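5-oxoprolinase subunit C (Escherichia coli, PDB 5DUD) catalyses the ATP-dependent cleavage of 5-oxoproline to L-glutamate, with release of ADP and phosphate. Local coordinates at residues 170-175 / 277-282; 231-236 / 258-263; 68-73 / 84-89. All blocks are in the same frame, centred on the assembly; numbering follows the deposited sequence.

From the N terminus, contact 3 (68-73 with 84-89) closes first, over a short loop, where the chain leaves the edge of the six-strand sheet and returns to the five-strand sheet. Contact 1 opens later, at 170-175, and is completed only by strand 277-282, so it spans the whole mixed sheet, of which its own strands are the first and last. Contact 2 (231-236 with 258-263) is nested inside that loop. Contacts 1 and 2 touch because strands 173-178 and 257-261 are neighbours: Ile-174 CG2 lies 3.4 Å from Ile-261 CG2. Contact 3 stands apart, its centre about 29 Å from that of contact 1 and about 34 Å from that of contact 2.

Contact 1. Residues 170-175 / 277-282; sequences WGNRIR and PIHFVQ
Arg-173 sets NH1 over one face of the His-279 ring, at its CG end, with the guanidinium face on His-279 CB, where strands 173-178 and 277-282 run side by side. This parallel pair joins the first and last strands of the mixed sheet and so closes it on itself, consistent with the cyclophilin-like fold of the family. The two flat groups are tilted by 28°, and the NH1 branch does most of the touching: Arg-173 NH1 lies 3.2 Å from His-279 CB and 3.3 Å from His-279 CG. A bend at chi3 (71°) swings the guanidinium back across the neighbouring strand. On the way its chain passes Val-281 at about a right angle, with Arg-173 NE 3.6 Å from Val-281 CG2.

Asn-172 comes to the same imidazole from the edge. It runs alongside His-279, and Asn-172 OD1 accepts a 2.8 Å hydrogen bond from His-279 ND1. The oxygen sits close to the ring plane although amide and ring are turned 57° apart; the bond probably limits rotation of the ring, which has Arg-173 NH1 over one face.

Ile-174, Ile-278 and Phe-280 share the buried face. The branches Ile-174 CD1 and Ile-278 CG2 meet at 3.4 Å, both side chains also reaching Ile-272, while the Phe-280 ring stacks on Phe-193 of helix 187-195. Arg-175 keeps its CG beside Val-281 CG1 but sends its charged end to a salt bridge with Asp-265. In the main chain the parallel ladder alternates: His-279 N donates to Asn-172 O, Ile-174 N donates to His-279 O, and Val-281 N donates to Ile-174 O at 2.9 Å.

Contact 2. Residues 231-236 / 258-263; sequences PGVVQV and IACIIE
Val-234 packs between Ile-258 and Ile-261 at the apolar centre of an antiparallel strand pair, 233-235 with 257-261, in the mixed sheet, which is consistent with the cyclophilin-like fold of the family. Its two methyls divide the work. With CG1 of Val-234 anti to N (chi1 -169°), Val-234 CG2 lies beside N, meets Ile-261 CD1 at 3.9 Å and lies against Ala-259 O, whereas Val-234 CG1 turns the other way and reaches Ile-258 CG2 at 4.1 Å. That same Ile-258 methyl also receives Val-236 from the end of the strand, Val-236 CG2 lying 3.6 Å from Ile-258 CG2. Phe-193 of helix 187-195 covers Val-234, Ile-258 and Ala-259 together.

On the opposite face of the sheet, Val-233 and Cys-260 form a non-hydrogen-bonded pair. Val-233 CG2 rests 3.7 Å from Cys-260 SG. Here the pair borders the chain of another protein, which packs an apolar side chain on Val-233 and its backbone on Cys-260.

Backbone bonds flank the packing. Val-234 N donates to Ala-259 O at 2.7 Å in the hydrogen-bonded pair; a second link, from Ile-258 N to Val-234 O, is weak and bent. At the other end Ile-261 N gives Gly-232 O an almost straight bond (177°), and the aliphatic chain of Ile-261 lies against the same oxygen. On the Pro-231 side of Gly-232 the two chains part, and a water takes over the bridging. It donates to both carbonyls at this polar edge, 3.2 Å from its oxygen to Pro-231 O and 2.7 Å to Ile-261 O.

Contact 3. Residues 68-73 / 84-89; sequences GWFALT and NAVWTG
A crossing between the two antiparallel sheets of the N-terminal half brings Val-86, Thr-88 and Gly-89 against Phe-70 and Leu-72 of strand 68-74. The chain leaves strand 84-85, outermost in the six-strand sheet, and heads for strand 92-94 at the edge of the five-strand sheet. The passing segments run 66° apart, so their main chains come close only around Leu-72 and Thr-88.

Val-86 supplies the apolar part with a single methyl. With CG1 of Val-86 anti to the carbonyl carbon (chi1 -49°), CG2 falls between the backbone N and the carbonyl carbon and points into the angle between two side chains. Val-86 CG2 meets Leu-72 CD1 at 4.0 Å, the two side chains crossing at about a right angle, and approaches the Phe-70 ring at its edge, near the ring plane, 4.3 Å from Phe-70 CZ.

Both polar backbone atoms of Leu-72 are engaged on this side. Gly-89 N donates to Leu-72 O at 2.7 Å, and Thr-88 CB lies 3.4 Å from that oxygen. A water bridges the remaining gap: it accepts from Leu-72 N at 2.9 Å and donates to Trp-87 O at 2.7 Å. The Thr-88 hydroxyl serves a different partner, hydrogen-bonding with Gln-167 OE1.

Gly-68 and Phe-70 bond through their backbones to Met-94 and Leu-92 of strand 92-94, and Gly-89, in the loop leading into that strand, bonds to Leu-72 further along the same edge. Phe-70, Leu-72 and Val-86 all pack on Leu-100 of strand 99-102 in the six-strand sheet, while Ala-71 and Thr-73 lie against helix 34-44, where the Thr-73 hydroxyl bonds to Ala-36 O.

Contact 1. Residues 170-175 / 277-282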
loop_
_atom_site.group_PDB
_atom_site.type_symbol
_atom_site.label_atom_id
_atom_site.label_comp_id
_atom_site.label_asym_id
_atom_site.label_seq_id
_atom_site.Cartn_x
_atom_site.Cartn_y
_atom_site.Cartn_z
ATOM N N TRP A 170 13.045 -18.771 -5.754
ATOM C CA TRP A 170 12.003 -18.530 -4.759
ATOM C C TRP A 170 12.033 -19.653 -3.729
ATOM O O TRP A 170 12.606 -20.714 -3.986
ATOM C CB TRP A 170 10.630 -18.443 -5.447
ATOM C CG TRP A 170 10.593 -17.403 -6.522
ATOM C CD1 TRP A 170 10.430 -16.060 -6.355
ATOM C CD2 TRP A 170 10.843 -17.607 -7.918
ATOM N NE1 TRP A 170 10.496 -15.421 -7.571
ATOM C CE2 TRP A 170 10.761 -16.346 -8.546
ATOM C CE3 TRP A 170 11.106 -18.737 -8.705
ATOM C CZ2 TRP A 170 10.923 -16.184 -9.925
ATOM C CZ3 TRP A 170 11.274 -18.576 -10.071
ATOM C CH2 TRP A 170 11.183 -17.312 -10.666
ATOM N N GLY A 171 11.437 -19.396 -2.570
ATOM C CA GLY A 171 11.363 -20.360 -1.480
ATOM C C GLY A 171 10.260 -20.035 -0.493
ATOM O O GLY A 171 9.594 -19.004 -0.619
ATOM N N ASN A 172 10.061 -20.910 0.499
ATOM C CA ASN A 172 9.040 -20.711 1.539
ATOM C C ASN A 172 9.651 -20.108 2.824
ATOM O O ASN A 172 8.879 -19.643 3.661
ATOM C CB ASN A 172 8.260 -22.004 1.865
ATOM C CG ASN A 172 9.095 -23.225 2.163
ATOM O OD1 ASN A 172 9.514 -23.455 3.301
ATOM N ND2 ASN A 172 9.346 -24.045 1.149
ATOM N N ARG A 173 11.006 -20.114 2.996
ATOM C CA ARG A 173 11.661 -19.510 4.165
ATOM C C ARG A 173 11.868 -18.011 3.911
ATOM O O ARG A 173 12.479 -17.646 2.908
ATOM C CB ARG A 173 12.992 -20.207 4.484
ATOM C CG ARG A 173 12.823 -21.703 4.719
ATOM C CD ARG A 173 13.910 -22.319 5.577
ATOM N NE ARG A 173 13.834 -21.912 6.984
ATOM C CZ ARG A 173 12.958 -22.370 7.881
ATOM N NH1 ARG A 173 12.035 -23.264 7.533
ATOM N NH2 ARG A 173 12.994 -21.930 9.135
ATOM N N ILE A 174 11.325 -17.153 4.790
ATOM C CA ILE A 174 11.380 -15.695 4.646
ATOM C C ILE A 174 11.952 -15.065 5.921
ATOM O O ILE A 174 11.449 -15.310 7.012
ATOM C CB ILE A 174 9.946 -15.182 4.309
ATOM C CG1 ILE A 174 9.603 -15.461 2.821
ATOM C CG2 ILE A 174 9.758 -13.692 4.631
ATOM C CD1 ILE A 174 8.318 -16.170 2.615
ATOM N N ARG A 175 12.991 -14.243 5.774
ATOM C CA ARG A 175 13.638 -13.576 6.901
ATOM C C ARG A 175 12.812 -12.393 7.399
ATOM O O ARG A 175 12.590 -11.451 6.643
ATOM C CB ARG A 175 15.044 -13.105 6.510
ATOM C CG ARG A 175 16.045 -14.245 6.394
ATOM C CD ARG A 175 17.366 -13.789 5.806
ATOM N NE ARG A 175 17.252 -13.489 4.379
ATOM C CZ ARG A 175 18.244 -13.049 3.609
ATOM N NH1 ARG A 175 19.459 -12.860 4.120
ATOM N NH2 ARG A 175 18.037 -12.805 2.321
ATOM N N PRO A 277 2.696 -23.888 2.758
ATOM C CA PRO A 277 3.086 -23.186 3.992
ATOM C C PRO A 277 4.131 -22.089 3.768
ATOM O O PRO A 277 4.673 -21.942 2.676
ATOM C CB PRO A 277 3.641 -24.314 4.868
ATOM C CG PRO A 277 4.147 -25.319 3.915
ATOM C CD PRO A 277 3.236 -25.265 2.729
ATOM N N ILE A 278 4.388 -21.299 4.834
ATOM C CA ILE A 278 5.373 -20.206 4.874
ATOM C C ILE A 278 6.127 -20.273 6.206
ATOM O O ILE A 278 5.489 -20.238 7.258
ATOM C CB ILE A 278 4.731 -18.791 4.701
ATOM C CG1 ILE A 278 3.628 -18.763 3.618
ATOM C CG2 ILE A 278 5.825 -17.750 4.394
ATOM C CD1 ILE A 278 2.855 -17.453 3.542
ATOM N N HIS A 279 7.469 -20.333 6.170
ATOM C CA HIS A 279 8.290 -20.355 7.387
ATOM C C HIS A 279 8.972 -19.012 7.581
ATOM O O HIS A 279 9.469 -18.428 6.618
ATOM C CB HIS A 279 9.354 -21.463 7.330
ATOM C CG HIS A 279 8.792 -22.843 7.171
ATOM N ND1 HIS A 279 8.709 -23.448 5.931
ATOM C CD2 HIS A 279 8.308 -23.696 8.103
ATOM C CE1 HIS A 279 8.187 -24.644 6.143
ATOM N NE2 HIS A 279 7.935 -24.841 7.437
ATOM N N PHE A 280 9.015 -18.524 8.826
ATOM C CA PHE A 280 9.685 -17.267 9.151
ATOM C C PHE A 280 11.038 -17.563 9.797
ATOM O O PHE A 280 11.137 -18.451 10.645
ATOM C CB PHE A 280 8.827 -16.389 10.071
ATOM C CG PHE A 280 7.592 -15.817 9.413
ATOM C CD1 PHE A 280 7.696 -14.834 8.442
ATOM C CD2 PHE A 280 6.325 -16.222 9.805
ATOM C CE1 PHE A 280 6.556 -14.296 7.845
ATOM C CE2 PHE A 280 5.185 -15.680 9.210
ATOM C CZ PHE A 280 5.309 -14.721 8.235
ATOM N N VAL A 281 12.073 -16.821 9.390
ATOM C CA VAL A 281 13.431 -16.953 9.915
ATOM C C VAL A 281 13.758 -15.681 10.706
ATOM O O VAL A 281 13.553 -14.581 10.197
ATOM C CB VAL A 281 14.441 -17.197 8.759
ATOM C CG1 VAL A 281 15.889 -17.059 9.238
ATOM C CG2 VAL A 281 14.220 -18.559 8.114
ATOM N N GLN A 282 14.286 -15.815 11.935
ATOM C CA GLN A 282 14.661 -14.643 12.742
ATOM C C GLN A 282 15.939 -14.015 12.167
ATOM O O GLN A 282 16.947 -14.706 11.998
ATOM C CB GLN A 282 14.845 -15.013 14.217
ATOM C CG GLN A 282 14.777 -13.803 15.153
ATOM C CD GLN A 282 14.704 -14.160 16.622
ATOM O OE1 GLN A 282 14.373 -15.287 17.008
ATOM N NE2 GLN A 282 14.989 -13.191 17.480
#

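Contact 2. Residues 231-236 / 258-263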
loop_
_atom_site.group_PDB
_atom_site.type_symbol
_atom_site.label_atom_id
_atom_site.label_comp_id
_atom_site.label_asym_id
_atom_site.label_seq_id
_atom_site.Cartn_x
_atom_site.Cartn_y
_atom_site.Cartn_z
ATOM N N PRO A 231 4.731 -2.103 3.356
ATOM C CA PRO A 231 4.671 -3.524 2.963
ATOM C C PRO A 231 5.686 -4.385 3.711
ATOM O O PRO A 231 6.805 -3.937 3.949
ATOM C CB PRO A 231 4.986 -3.496 1.464
ATOM C CG PRO A 231 4.678 -2.124 1.030
ATOM C CD PRO A 231 4.996 -1.241 2.188
ATOM N N GLY A 232 5.266 -5.589 4.093
ATOM C CA GLY A 232 6.085 -6.539 4.835
ATOM C C GLY A 232 5.803 -6.610 6.322
ATOM O O GLY A 232 6.238 -7.566 6.968
ATOM N N VAL A 233 5.077 -5.623 6.885
ATOM C CA VAL A 233 4.760 -5.608 8.315
ATOM C C VAL A 233 3.701 -6.678 8.604
ATOM O O VAL A 233 2.692 -6.752 7.904
ATOM C CB VAL A 233 4.314 -4.206 8.797
ATOM C CG1 VAL A 233 3.814 -4.251 10.240
ATOM C CG2 VAL A 233 5.452 -3.200 8.662
ATOM N N VAL A 234 3.957 -7.518 9.615
ATOM C CA VAL A 234 3.058 -8.600 10.004
ATOM C C VAL A 234 2.238 -8.128 11.201
ATOM O O VAL A 234 2.784 -8.000 12.293
ATOM C CB VAL A 234 3.846 -9.900 10.318
ATOM C CG1 VAL A 234 2.909 -11.098 10.464
ATOM C CG2 VAL A 234 4.893 -10.173 9.239
ATOM N N GLN A 235 0.930 -7.873 10.991
ATOM C CA GLN A 235 0.007 -7.453 12.048
ATOM C C GLN A 235 -0.720 -8.653 12.607
ATOM O O GLN A 235 -1.045 -9.560 11.839
ATOM C CB GLN A 235 -1.042 -6.462 11.520
ATOM C CG GLN A 235 -0.509 -5.288 10.722
ATOM C CD GLN A 235 -1.637 -4.341 10.386
ATOM O OE1 GLN A 235 -1.698 -3.212 10.879
ATOM N NE2 GLN A 235 -2.581 -4.790 9.567
ATOM N N VAL A 236 -1.040 -8.645 13.909
ATOM C CA VAL A 236 -1.778 -9.733 14.556
ATOM C C VAL A 236 -3.044 -9.150 15.202
ATOM O O VAL A 236 -2.954 -8.604 16.298
ATOM C CB VAL A 236 -0.892 -10.471 15.594
ATOM C CG1 VAL A 236 -1.594 -11.715 16.135
ATOM C CG2 VAL A 236 0.469 -10.832 14.995
ATOM N N ILE A 258 3.889 -7.738 15.164
ATOM C CA ILE A 258 4.822 -8.708 15.745
ATOM C C ILE A 258 6.164 -8.734 14.998
ATOM O O ILE A 258 7.194 -8.791 15.660
ATOM C CB ILE A 258 4.214 -10.134 15.824
ATOM C CG1 ILE A 258 5.081 -11.038 16.733
ATOM C CG2 ILE A 258 4.033 -10.787 14.434
ATOM C CD1 ILE A 258 4.500 -12.359 17.019
ATOM N N ALA A 259 6.161 -8.705 13.648
ATOM C CA ALA A 259 7.395 -8.767 12.860
ATOM C C ALA A 259 7.284 -7.979 11.560
ATOM O O ALA A 259 6.191 -7.557 11.182
ATOM C CB ALA A 259 7.740 -10.218 12.560
ATOM N N CYS A 260 8.423 -7.756 10.895
ATOM C CA CYS A 260 8.484 -7.043 9.619
ATOM C C CYS A 260 9.411 -7.793 8.678
ATOM O O CYS A 260 10.566 -8.028 9.024
ATOM C CB CYS A 260 8.937 -5.597 9.812
ATOM S SG CYS A 260 8.878 -4.598 8.300
ATOM N N ILE A 261 8.891 -8.206 7.514
ATOM C CA ILE A 261 9.652 -8.935 6.499
ATOM C C ILE A 261 10.580 -7.953 5.771
ATOM O O ILE A 261 10.173 -6.831 5.452
ATOM C CB ILE A 261 8.696 -9.676 5.528
ATOM C CG1 ILE A 261 7.862 -10.730 6.297
ATOM C CG2 ILE A 261 9.455 -10.346 4.376
ATOM C CD1 ILE A 261 6.548 -10.917 5.774
ATOM N N ILE A 262 11.831 -8.378 5.541
ATOM C CA ILE A 262 12.841 -7.535 4.896
ATOM C C ILE A 262 12.541 -7.415 3.399
ATOM O O ILE A 262 12.045 -8.362 2.791
ATOM C CB ILE A 262 14.297 -8.025 5.168
ATOM C CG1 ILE A 262 14.610 -9.421 4.544
ATOM C CG2 ILE A 262 14.573 -8.008 6.673
ATOM C CD1 ILE A 262 16.053 -9.815 4.550
ATOM N N GLU A 263 12.839 -6.244 2.817
ATOM C CA GLU A 263 12.590 -5.939 1.400
ATOM C C GLU A 263 13.262 -6.940 0.429
ATOM O O GLU A 263 12.711 -7.187 -0.643
ATOM C CB GLU A 263 13.056 -4.509 1.085
ATOM C CG GLU A 263 12.651 -3.995 -0.288
ATOM C CD GLU A 263 12.852 -2.503 -0.470
ATOM O OE1 GLU A 263 13.674 -2.115 -1.331
ATOM O OE2 GLU A 263 12.201 -1.720 0.260
HETATM O O HOH W 1 9.628 -5.270 3.321
#

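Contact 3. Residues 68-73 / 84-89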
loop_
_atom_site.group_PDB
_atom_site.type_symbol
_atom_site.label_atom_id
_atom_site.label_comp_id
_atom_site.label_asym_id
_atom_site.label_seq_id
_atom_site.Cartn_x
_atom_site.Cartn_y
_atom_site.Cartn_z
ATOM N N GLY A 68 9.272 -5.929 -32.621
ATOM C CA GLY A 68 10.167 -5.503 -31.558
ATOM C C GLY A 68 10.735 -6.673 -30.796
ATOM O O GLY A 68 11.026 -7.716 -31.384
ATOM N N TRP A 69 10.901 -6.507 -29.481
ATOM C CA TRP A 69 11.441 -7.542 -28.593
ATOM C C TRP A 69 10.549 -7.684 -27.371
ATOM O O TRP A 69 9.816 -6.750 -27.042
ATOM C CB TRP A 69 12.877 -7.186 -28.165
ATOM C CG TRP A 69 13.807 -6.893 -29.308
ATOM C CD1 TRP A 69 13.932 -5.713 -29.981
ATOM C CD2 TRP A 69 14.750 -7.795 -29.897
ATOM N NE1 TRP A 69 14.881 -5.832 -30.969
ATOM C CE2 TRP A 69 15.405 -7.097 -30.934
ATOM C CE3 TRP A 69 15.107 -9.127 -29.649
ATOM C CZ2 TRP A 69 16.399 -7.688 -31.720
ATOM C CZ3 TRP A 69 16.101 -9.708 -30.420
ATOM C CH2 TRP A 69 16.726 -8.995 -31.450
ATOM N N PHE A 70 10.604 -8.849 -26.696
ATOM C CA PHE A 70 9.810 -9.101 -25.491
ATOM C C PHE A 70 10.546 -10.052 -24.539
ATOM O O PHE A 70 11.586 -10.608 -24.894
ATOM C CB PHE A 70 8.420 -9.658 -25.854
ATOM C CG PHE A 70 8.324 -11.159 -26.010
ATOM C CD1 PHE A 70 8.742 -11.781 -27.176
ATOM C CD2 PHE A 70 7.769 -11.944 -25.009
ATOM C CE1 PHE A 70 8.624 -13.162 -27.331
ATOM C CE2 PHE A 70 7.667 -13.326 -25.159
ATOM C CZ PHE A 70 8.097 -13.926 -26.316
ATOM N N ALA A 71 10.000 -10.223 -23.334
ATOM C CA ALA A 71 10.591 -11.098 -22.324
ATOM C C ALA A 71 9.552 -11.529 -21.291
ATOM O O ALA A 71 8.593 -10.797 -21.043
ATOM C CB ALA A 71 11.748 -10.387 -21.637
ATOM N N LEU A 72 9.747 -12.719 -20.693
ATOM C CA LEU A 72 8.870 -13.276 -19.654
ATOM C C LEU A 72 9.685 -13.603 -18.395
ATOM O O LEU A 72 10.799 -14.103 -18.514
ATOM C CB LEU A 72 8.166 -14.542 -20.158
ATOM C CG LEU A 72 6.950 -14.383 -21.069
ATOM C CD1 LEU A 72 6.627 -15.710 -21.740
ATOM C CD2 LEU A 72 5.731 -13.873 -20.297
ATOM N N THR A 73 9.159 -13.269 -17.202
ATOM C CA THR A 73 9.813 -13.528 -15.909
ATOM C C THR A 73 8.743 -14.029 -14.916
ATOM O O THR A 73 7.597 -14.256 -15.310
ATOM C CB THR A 73 10.542 -12.262 -15.399
ATOM O OG1 THR A 73 9.654 -11.160 -15.508
ATOM C CG2 THR A 73 11.852 -11.976 -16.144
ATOM N N ASN A 84 6.450 -22.568 -31.289
ATOM C CA ASN A 84 7.652 -22.819 -30.488
ATOM C C ASN A 84 7.366 -22.574 -29.018
ATOM O O ASN A 84 6.492 -21.773 -28.688
ATOM C CB ASN A 84 8.806 -21.914 -30.939
ATOM C CG ASN A 84 9.056 -21.904 -32.431
ATOM O OD1 ASN A 84 8.975 -20.862 -33.085
ATOM N ND2 ASN A 84 9.349 -23.063 -33.006
ATOM N N ALA A 85 8.137 -23.233 -28.136
ATOM C CA ALA A 85 8.020 -23.085 -26.687
ATOM C C ALA A 85 9.088 -22.111 -26.191
ATOM O O ALA A 85 10.278 -22.409 -26.288
ATOM C CB ALA A 85 8.168 -24.441 -26.012
ATOM N N VAL A 86 8.662 -20.930 -25.715
ATOM C CA VAL A 86 9.560 -19.880 -25.227
ATOM C C VAL A 86 9.700 -19.989 -23.709
ATOM O O VAL A 86 8.750 -20.388 -23.035
ATOM C CB VAL A 86 9.083 -18.475 -25.667
ATOM C CG1 VAL A 86 8.772 -18.441 -27.161
ATOM C CG2 VAL A 86 7.898 -17.956 -24.849
ATOM N N TRP A 87 10.860 -19.598 -23.168
ATOM C CA TRP A 87 11.116 -19.708 -21.735
ATOM C C TRP A 87 11.441 -18.364 -21.086
ATOM O O TRP A 87 11.715 -17.369 -21.760
ATOM C CB TRP A 87 12.221 -20.731 -21.495
ATOM C CG TRP A 87 11.728 -22.131 -21.712
ATOM C CD1 TRP A 87 10.894 -22.838 -20.898
ATOM C CD2 TRP A 87 11.950 -22.948 -22.866
ATOM N NE1 TRP A 87 10.609 -24.060 -21.459
ATOM C CE2 TRP A 87 11.256 -24.159 -22.663
ATOM C CE3 TRP A 87 12.702 -22.790 -24.041
ATOM C CZ2 TRP A 87 11.283 -25.201 -23.594
ATOM C CZ3 TRP A 87 12.733 -23.827 -24.958
ATOM C CH2 TRP A 87 12.014 -25.007 -24.741
ATOM N N THR A 88 11.379 -18.355 -19.743
ATOM C CA THR A 88 11.527 -17.158 -18.924
ATOM C C THR A 88 12.981 -16.697 -18.715
ATOM O O THR A 88 13.878 -17.511 -18.496
ATOM C CB THR A 88 10.884 -17.391 -17.544
ATOM O OG1 THR A 88 11.510 -18.513 -16.919
ATOM C CG2 THR A 88 9.384 -17.627 -17.631
ATOM N N GLY A 89 13.175 -15.381 -18.757
ATOM C CA GLY A 89 14.466 -14.737 -18.526
ATOM C C GLY A 89 15.344 -14.582 -19.751
ATOM O O GLY A 89 16.562 -14.744 -19.652
HETATM O O HOH W 2 11.462 -14.667 -22.029
#